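Local structure of esterase E25 (Uncultured bacterium, 4Q05) at residues Leu230-Pro235 with Val309-Lys314; Ser240-Ser245 with Pro283-Leu288. The protein probably hydrolyses carboxylic esters as a dimeric enzyme of the bacterial hormone-sensitive lipase family, built on an alpha/beta-hydrolase fold. All coordinates share one frame; numbering follows the deposited sequence.

Interaction 1 of 2, residues Leu230-Pro235 with Val309-Lys314. With NA (sodium ion), chain C.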
ATOM      1  N   LEU A 230       7.686  -2.673  16.015  1.00 25.42           N
ATOM      2  CA  LEU A 230       8.044  -1.345  15.537  1.00 23.76           C
ATOM      3  C   LEU A 230       6.841  -0.723  14.878  1.00 26.93           C
ATOM      4  O   LEU A 230       6.025  -1.426  14.288  1.00 24.89           O
ATOM      5  CB  LEU A 230       9.153  -1.419  14.495  1.00 23.74           C
ATOM      6  CG  LEU A 230      10.453  -2.095  14.892  1.00 26.04           C
ATOM      7  CD1 LEU A 230      11.446  -1.924  13.747  1.00 27.19           C
ATOM      8  CD2 LEU A 230      10.999  -1.503  16.191  1.00 25.13           C
ATOM      9  N   PHE A 231       6.738   0.594  14.989  1.00 23.12           N
ATOM     10  CA  PHE A 231       5.760   1.370  14.243  1.00 22.40           C
ATOM     11  C   PHE A 231       6.506   2.317  13.310  1.00 25.95           C
ATOM     12  O   PHE A 231       7.318   3.128  13.766  1.00 24.75           O
ATOM     13  CB  PHE A 231       4.898   2.175  15.212  1.00 26.84           C
ATOM     14  CG  PHE A 231       3.975   3.131  14.538  1.00 23.47           C
ATOM     15  CD1 PHE A 231       2.838   2.670  13.902  1.00 23.02           C
ATOM     16  CD2 PHE A 231       4.252   4.491  14.524  1.00 23.22           C
ATOM     17  CE1 PHE A 231       1.976   3.555  13.269  1.00 28.69           C
ATOM     18  CE2 PHE A 231       3.406   5.377  13.908  1.00 22.21           C
ATOM     19  CZ  PHE A 231       2.260   4.913  13.275  1.00 26.13           C
ATOM     20  N   LEU A 232       6.262   2.195  12.006  1.00 23.40           N
ATOM     21  CA  LEU A 232       6.867   3.100  11.033  1.00 24.12           C
ATOM     22  C   LEU A 232       5.788   3.794  10.206  1.00 27.91           C
ATOM     23  O   LEU A 232       5.297   3.249   9.204  1.00 22.47           O
ATOM     24  CB  LEU A 232       7.816   2.346  10.109  1.00 22.24           C
ATOM     25  CG  LEU A 232       8.931   1.555  10.788  1.00 25.91           C
ATOM     26  CD1 LEU A 232       9.727   0.813   9.734  1.00 21.97           C
ATOM     27  CD2 LEU A 232       9.843   2.488  11.584  1.00 20.74           C
ATOM     28  N   GLY A 233       5.392   4.980  10.619  1.00 24.49           N
ATOM     29  CA  GLY A 233       4.449   5.771   9.900  1.00 23.48           C
ATOM     30  C   GLY A 233       5.212   6.659   8.973  1.00 26.23           C
ATOM     31  O   GLY A 233       6.146   7.258   9.411  1.00 27.53           O
ATOM     32  N   THR A 234       4.811   6.684   7.715  1.00 22.51           N
ATOM     33  CA  THR A 234       5.419   7.469   6.657  1.00 23.91           C
ATOM     34  C   THR A 234       6.937   7.682   6.873  1.00 23.50           C
ATOM     35  O   THR A 234       7.402   8.763   7.017  1.00 24.70           O
ATOM     36  CB  THR A 234       4.636   8.775   6.406  1.00 27.57           C
ATOM     37  OG1 THR A 234       5.181   9.473   5.313  1.00 24.54           O
ATOM     38  CG2 THR A 234       4.631   9.653   7.614  1.00 23.20           C
ATOM     39  N   PRO A 235       7.674   6.494   6.942  1.00 24.15           N
ATOM     40  CA  PRO A 235       9.060   6.668   7.380  1.00 22.15           C
ATOM     41  C   PRO A 235       9.957   7.370   6.374  1.00 24.75           C
ATOM     42  O   PRO A 235       9.766   7.225   5.203  1.00 22.84           O
ATOM     43  CB  PRO A 235       9.534   5.250   7.594  1.00 22.48           C
ATOM     44  CG  PRO A 235       8.809   4.459   6.623  1.00 20.02           C
ATOM     45  CD  PRO A 235       7.467   4.974   6.743  1.00 21.49           C
ATOM     46  N   VAL A 309       6.349   1.806   1.243  1.00 19.89           N
ATOM     47  CA  VAL A 309       6.035   0.506   0.666  1.00 23.26           C
ATOM     48  C   VAL A 309       7.320  -0.217   0.278  1.00 20.81           C
ATOM     49  O   VAL A 309       7.379  -1.443   0.310  1.00 23.04           O
ATOM     50  CB  VAL A 309       5.058   0.603  -0.529  1.00 21.29           C
ATOM     51  CG1 VAL A 309       3.770   1.315  -0.098  1.00 22.42           C
ATOM     52  CG2 VAL A 309       5.692   1.297  -1.725  1.00 20.98           C
ATOM     53  N   ARG A 310       8.348   0.550  -0.071  1.00 22.81           N
ATOM     54  CA  ARG A 310       9.665  -0.028  -0.334  1.00 22.05           C
ATOM     55  C   ARG A 310      10.184  -0.641   0.942  1.00 22.17           C
ATOM     56  O   ARG A 310      10.773  -1.713   0.925  1.00 22.75           O
ATOM     57  CB  ARG A 310      10.647   1.014  -0.863  1.00 21.79           C
ATOM     58  CG  ARG A 310      10.401   1.409  -2.320  1.00 21.25           C
ATOM     59  CD  ARG A 310      11.269   2.590  -2.702  1.00 21.74           C
ATOM     60  NE  ARG A 310      12.685   2.251  -2.610  1.00 26.24           N
ATOM     61  CZ  ARG A 310      13.669   3.136  -2.505  1.00 29.31           C
ATOM     62  NH1 ARG A 310      13.403   4.435  -2.457  1.00 26.63           N
ATOM     63  NH2 ARG A 310      14.921   2.721  -2.422  1.00 29.22           N
ATOM     64  N   THR A 311       9.948   0.021   2.068  1.00 22.11           N
ATOM     65  CA  THR A 311      10.412  -0.524   3.338  1.00 21.06           C
ATOM     66  C   THR A 311       9.607  -1.769   3.720  1.00 20.89           C
ATOM     67  O   THR A 311      10.168  -2.766   4.159  1.00 25.53           O
ATOM     68  CB  THR A 311      10.345   0.511   4.476  1.00 24.04           C
ATOM     69  OG1 THR A 311      11.222   1.613   4.182  1.00 21.54           O
ATOM     70  CG2 THR A 311      10.757  -0.134   5.785  1.00 17.34           C
ATOM     71  N   HIS A 312       8.294  -1.695   3.551  1.00 22.62           N
ATOM     72  CA  HIS A 312       7.426  -2.819   3.850  1.00 22.32           C
ATOM     73  C   HIS A 312       7.869  -4.041   3.048  1.00 21.59           C
ATOM     74  O   HIS A 312       7.949  -5.151   3.574  1.00 22.45           O
ATOM     75  CB  HIS A 312       5.965  -2.496   3.507  1.00 19.65           C
ATOM     76  CG  HIS A 312       5.055  -3.682   3.606  1.00 20.84           C
ATOM     77  ND1 HIS A 312       4.563  -4.339   2.499  1.00 23.12           N
ATOM     78  CD2 HIS A 312       4.575  -4.348   4.682  1.00 18.84           C
ATOM     79  CE1 HIS A 312       3.801  -5.349   2.889  1.00 23.38           C
ATOM     80  NE2 HIS A 312       3.799  -5.381   4.211  1.00 21.02           N
ATOM     81  N   ILE A 313       8.157  -3.822   1.772  1.00 19.55           N
ATOM     82  CA  ILE A 313       8.506  -4.924   0.886  1.00 22.24           C
ATOM     83  C   ILE A 313       9.859  -5.476   1.300  1.00 25.02           C
ATOM     84  O   ILE A 313      10.033  -6.685   1.376  1.00 24.02           O
ATOM     85  CB  ILE A 313       8.507  -4.500  -0.602  1.00 20.69           C
ATOM     86  CG1 ILE A 313       7.067  -4.254  -1.079  1.00 22.07           C
ATOM     87  CG2 ILE A 313       9.157  -5.579  -1.485  1.00 20.31           C
ATOM     88  CD1 ILE A 313       6.146  -5.513  -0.923  1.00 24.33           C
ATOM     89  N   LYS A 314      10.813  -4.595   1.596  1.00 23.71           N
ATOM     90  CA  LYS A 314      12.142  -5.072   1.988  1.00 21.31           C
ATOM     91  C   LYS A 314      12.067  -5.872   3.288  1.00 24.36           C
ATOM     92  O   LYS A 314      12.739  -6.892   3.446  1.00 25.87           O
ATOM     93  CB  LYS A 314      13.166  -3.920   2.095  1.00 24.08           C
ATOM     94  CG  LYS A 314      14.611  -4.432   2.340  1.00 23.30           C
ATOM     95  CD  LYS A 314      15.659  -3.331   2.186  1.00 23.96           C
ATOM     96  CE  LYS A 314      17.077  -3.908   2.307  1.00 29.34           C
ATOM     97  NZ  LYS A 314      18.127  -2.887   2.047  1.00 27.25           N
TER
HETATM   98 NA    NA C 401       4.159  -2.895   0.192  1.00 30.30          NA
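T311 alone carries the helix side of this contact, meeting L232 and P235, while the very next residue, H312, turns elsewhere to hold a sodium ion at the subunit interface. This is strand-to-helix packing of the alpha/beta-hydrolase fold: the end of strand 229-235 in the central sheet packs against helix 305-317. With OG1 of T311 beside the backbone N and anti to the carbonyl carbon (chi1 -63°), the methyl CG2 is left on the strand side and reaches CD1 of L232 at 4.2 Å, the two side chains crossing at about a right angle. The hydroxyl occupies the other branch, with OG1 4.5 Å from CG of the P235 ring; that oxygen is satisfied by the carbonyl O of A307, one turn back in the same helix. M213 of helix 206-221 touches both L232 and T311, so the small meeting is closed in by a third element. Past L232 the strand turns a corner at G233 and T234, which presents the proline ring to the same threonine. On H312 the imidazole swings out anti to its own backbone N (chi1 172°). Its NE2 is hydrogen-bonded to A322 O, and the sodium ion, also bound by V326 O of the second subunit, sits 2.8 Å from H312 ND1.

Interaction 2 of 2, residues Ser240-Ser245 with Pro283-Leu288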
ATOM      1  N   SER A 240      17.313  10.136  -0.182  1.00 23.60           N
ATOM      2  CA  SER A 240      17.723  10.557  -1.513  1.00 26.28           C
ATOM      3  C   SER A 240      16.424  10.755  -2.258  1.00 28.36           C
ATOM      4  O   SER A 240      15.376  10.310  -1.793  1.00 27.39           O
ATOM      5  CB  SER A 240      18.583   9.494  -2.209  1.00 25.89           C
ATOM      6  OG  SER A 240      17.835   8.322  -2.476  1.00 26.71           O
ATOM      7  N   LYS A 241      16.470  11.411  -3.410  1.00 26.25           N
ATOM      8  CA  LYS A 241      15.253  11.600  -4.165  1.00 25.60           C
ATOM      9  C   LYS A 241      15.006  10.360  -5.011  1.00 29.54           C
ATOM     10  O   LYS A 241      14.990  10.403  -6.245  1.00 28.39           O
ATOM     11  CB  LYS A 241      15.293  12.874  -5.009  1.00 30.43           C
ATOM     12  CG  LYS A 241      13.897  13.378  -5.348  1.00 27.33           C
ATOM     13  CD  LYS A 241      13.922  14.662  -6.147  1.00 27.46           C
ATOM     14  CE  LYS A 241      12.500  15.074  -6.532  1.00 32.37           C
ATOM     15  NZ  LYS A 241      12.508  16.307  -7.370  1.00 33.69           N
ATOM     16  N   THR A 242      14.824   9.245  -4.316  1.00 24.75           N
ATOM     17  CA  THR A 242      14.553   7.982  -4.963  1.00 27.55           C
ATOM     18  C   THR A 242      13.226   7.490  -4.422  1.00 28.19           C
ATOM     19  O   THR A 242      13.067   7.353  -3.212  1.00 23.04           O
ATOM     20  CB  THR A 242      15.634   6.952  -4.626  1.00 25.71           C
ATOM     21  OG1 THR A 242      16.926   7.508  -4.901  1.00 28.56           O
ATOM     22  CG2 THR A 242      15.426   5.662  -5.433  1.00 24.45           C
ATOM     23  N   GLY A 243      12.281   7.249  -5.322  1.00 26.94           N
ATOM     24  CA  GLY A 243      10.952   6.814  -4.947  1.00 25.90           C
ATOM     25  C   GLY A 243       9.924   7.490  -5.832  1.00 24.61           C
ATOM     26  O   GLY A 243       9.875   8.718  -5.902  1.00 25.69           O
ATOM     27  N   ASP A 244       9.125   6.684  -6.529  1.00 21.50           N
ATOM     28  CA  ASP A 244       8.067   7.187  -7.396  1.00 24.02           C
ATOM     29  C   ASP A 244       7.291   8.341  -6.761  1.00 23.70           C
ATOM     30  O   ASP A 244       7.029   9.354  -7.407  1.00 24.76           O
ATOM     31  CB  ASP A 244       7.085   6.058  -7.732  1.00 20.44           C
ATOM     32  CG  ASP A 244       7.477   5.280  -8.982  1.00 26.62           C
ATOM     33  OD1 ASP A 244       8.530   5.578  -9.578  1.00 26.49           O
ATOM     34  OD2 ASP A 244       6.720   4.364  -9.367  1.00 25.96           O
ATOM     35  N   SER A 245       6.909   8.177  -5.500  1.00 21.39           N
ATOM     36  CA  SER A 245       6.020   9.149  -4.875  1.00 23.01           C
ATOM     37  C   SER A 245       6.649  10.537  -4.768  1.00 22.29           C
ATOM     38  O   SER A 245       5.941  11.541  -4.782  1.00 23.20           O
ATOM     39  CB  SER A 245       5.521   8.657  -3.506  1.00 21.30           C
ATOM     40  OG  SER A 245       6.594   8.394  -2.598  1.00 22.42           O
ATOM     41  N   PRO A 283      18.118   4.489   6.036  1.00 23.22           N
ATOM     42  CA  PRO A 283      18.238   3.138   6.588  1.00 23.98           C
ATOM     43  C   PRO A 283      17.617   2.037   5.713  1.00 23.93           C
ATOM     44  O   PRO A 283      17.944   0.868   5.919  1.00 24.33           O
ATOM     45  CB  PRO A 283      17.489   3.229   7.926  1.00 24.00           C
ATOM     46  CG  PRO A 283      17.401   4.647   8.247  1.00 29.92           C
ATOM     47  CD  PRO A 283      17.466   5.425   6.968  1.00 28.01           C
ATOM     48  N   LEU A 284      16.732   2.393   4.786  1.00 25.54           N
ATOM     49  CA  LEU A 284      16.180   1.418   3.844  1.00 22.99           C
ATOM     50  C   LEU A 284      17.309   0.664   3.137  1.00 29.25           C
ATOM     51  O   LEU A 284      17.159  -0.504   2.772  1.00 26.85           O
ATOM     52  CB  LEU A 284      15.311   2.117   2.795  1.00 21.45           C
ATOM     53  CG  LEU A 284      14.746   1.231   1.683  1.00 27.85           C
ATOM     54  CD1 LEU A 284      13.952   0.059   2.292  1.00 22.18           C
ATOM     55  CD2 LEU A 284      13.871   2.046   0.756  1.00 24.45           C
ATOM     56  N   TYR A 285      18.434   1.344   2.934  1.00 28.14           N
ATOM     57  CA  TYR A 285      19.576   0.743   2.247  1.00 28.62           C
ATOM     58  C   TYR A 285      20.354  -0.215   3.122  1.00 30.69           C
ATOM     59  O   TYR A 285      21.200  -0.969   2.633  1.00 34.04           O
ATOM     60  CB  TYR A 285      20.505   1.819   1.669  1.00 29.79           C
ATOM     61  CG  TYR A 285      19.845   2.526   0.528  1.00 28.73           C
ATOM     62  CD1 TYR A 285      19.663   1.881  -0.681  1.00 29.61           C
ATOM     63  CD2 TYR A 285      19.352   3.812   0.670  1.00 25.79           C
ATOM     64  CE1 TYR A 285      19.034   2.500  -1.725  1.00 30.09           C
ATOM     65  CE2 TYR A 285      18.713   4.445  -0.372  1.00 24.75           C
ATOM     66  CZ  TYR A 285      18.560   3.783  -1.565  1.00 30.23           C
ATOM     67  OH  TYR A 285      17.925   4.393  -2.611  1.00 28.09           O
ATOM     68  N   GLY A 286      20.076  -0.189   4.418  1.00 27.46           N
ATOM     69  CA  GLY A 286      20.755  -1.094   5.324  1.00 29.35           C
ATOM     70  C   GLY A 286      20.032  -2.426   5.384  1.00 31.66           C
ATOM     71  O   GLY A 286      18.999  -2.622   4.733  1.00 27.57           O
ATOM     72  N   ASP A 287      20.568  -3.332   6.190  1.00 30.62           N
ATOM     73  CA  ASP A 287      20.005  -4.663   6.366  1.00 31.24           C
ATOM     74  C   ASP A 287      18.767  -4.595   7.249  1.00 31.65           C
ATOM     75  O   ASP A 287      18.785  -3.951   8.291  1.00 29.66           O
ATOM     76  CB  ASP A 287      21.040  -5.571   7.031  1.00 37.10           C
ATOM     77  CG  ASP A 287      20.732  -7.058   6.849  1.00 37.89           C
ATOM     78  OD1 ASP A 287      19.600  -7.414   6.446  1.00 35.51           O
ATOM     79  OD2 ASP A 287      21.640  -7.871   7.117  1.00 44.72           O
ATOM     80  N   LEU A 288      17.696  -5.267   6.835  1.00 28.67           N
ATOM     81  CA  LEU A 288      16.465  -5.298   7.621  1.00 27.19           C
ATOM     82  C   LEU A 288      16.164  -6.689   8.177  1.00 29.38           C
ATOM     83  O   LEU A 288      15.146  -6.892   8.836  1.00 28.50           O
ATOM     84  CB  LEU A 288      15.284  -4.794   6.786  1.00 26.18           C
ATOM     85  CG  LEU A 288      15.447  -3.375   6.236  1.00 25.54           C
ATOM     86  CD1 LEU A 288      14.169  -2.906   5.544  1.00 20.93           C
ATOM     87  CD2 LEU A 288      15.812  -2.426   7.353  1.00 27.41           C
TER
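The phenol end of Y285 faces S240 and T242, a meeting of loops beyond the central sheet of the alpha/beta-hydrolase fold. Y285 ends a short 3-10 segment, 283-285, whereas S240 and T242 flank K241, the centre of an inverse gamma turn. Nothing is hydrogen-bonded directly across: Y285 OH stands 3.9 Å from S240 OG, which lies at the edge of the ring and near its plane. The branched end of T242 meets the same oxygen, with CB, OG1 and CG2 all about 4.0 Å from Y285 OH, a loose van der Waals approach in which the two side chains cross obliquely.

One step out, the two small residues are tied to each other, T242 OG1 lying 2.7 Å from S240 OG, a probable hydrogen bond. The serine hydroxyl is tucked between its backbone N and carbonyl carbon (chi1 66°), and this turns OG to the side of T242 and, more distantly, of the Y285 hydroxyl. What links the two sides is D238: its OD1 shares a hydrogen bond with S240 OG, while its OD2 has a weak one with Y285 OH and a salt bridge with R310 NH1. K277 packs against S240, T242 and Y285 together. Further along the segment, the D244 carboxylate makes a salt bridge with R301 of the second subunit, so this loop also faces the dimer interface.

The backbone shapes both partners. A weak bond of 2.8 Å from T242 N to S240 O closes the gamma turn, and the 3-10 turn that carries the tyrosine is closed by G286 N donating to P283 O, also at 2.8 Å.

Following the chain from the N terminus, the first segment reached is 230-235, on strand 229-235, after which the chain leaves the sheet through 240-245 into helix 244-248. After helix 262-271 it returns in the loop 283-288, where interaction 2 closes the smaller loop. It then adds strand 294-299 and enters helix 305-317, where interaction 1 closes the larger loop; the second contact thus lies wholly within the span of the first, without crossing it. The centres of the two contacts are about 10 Å apart, and helix 305-317 joins them: K314 NZ probably hydrogen-bonds L284 O at 2.7 Å and G286 O at 2.8 Å. Sheet, helix and peripheral loops are thereby tied together, and both contacts border the second subunit.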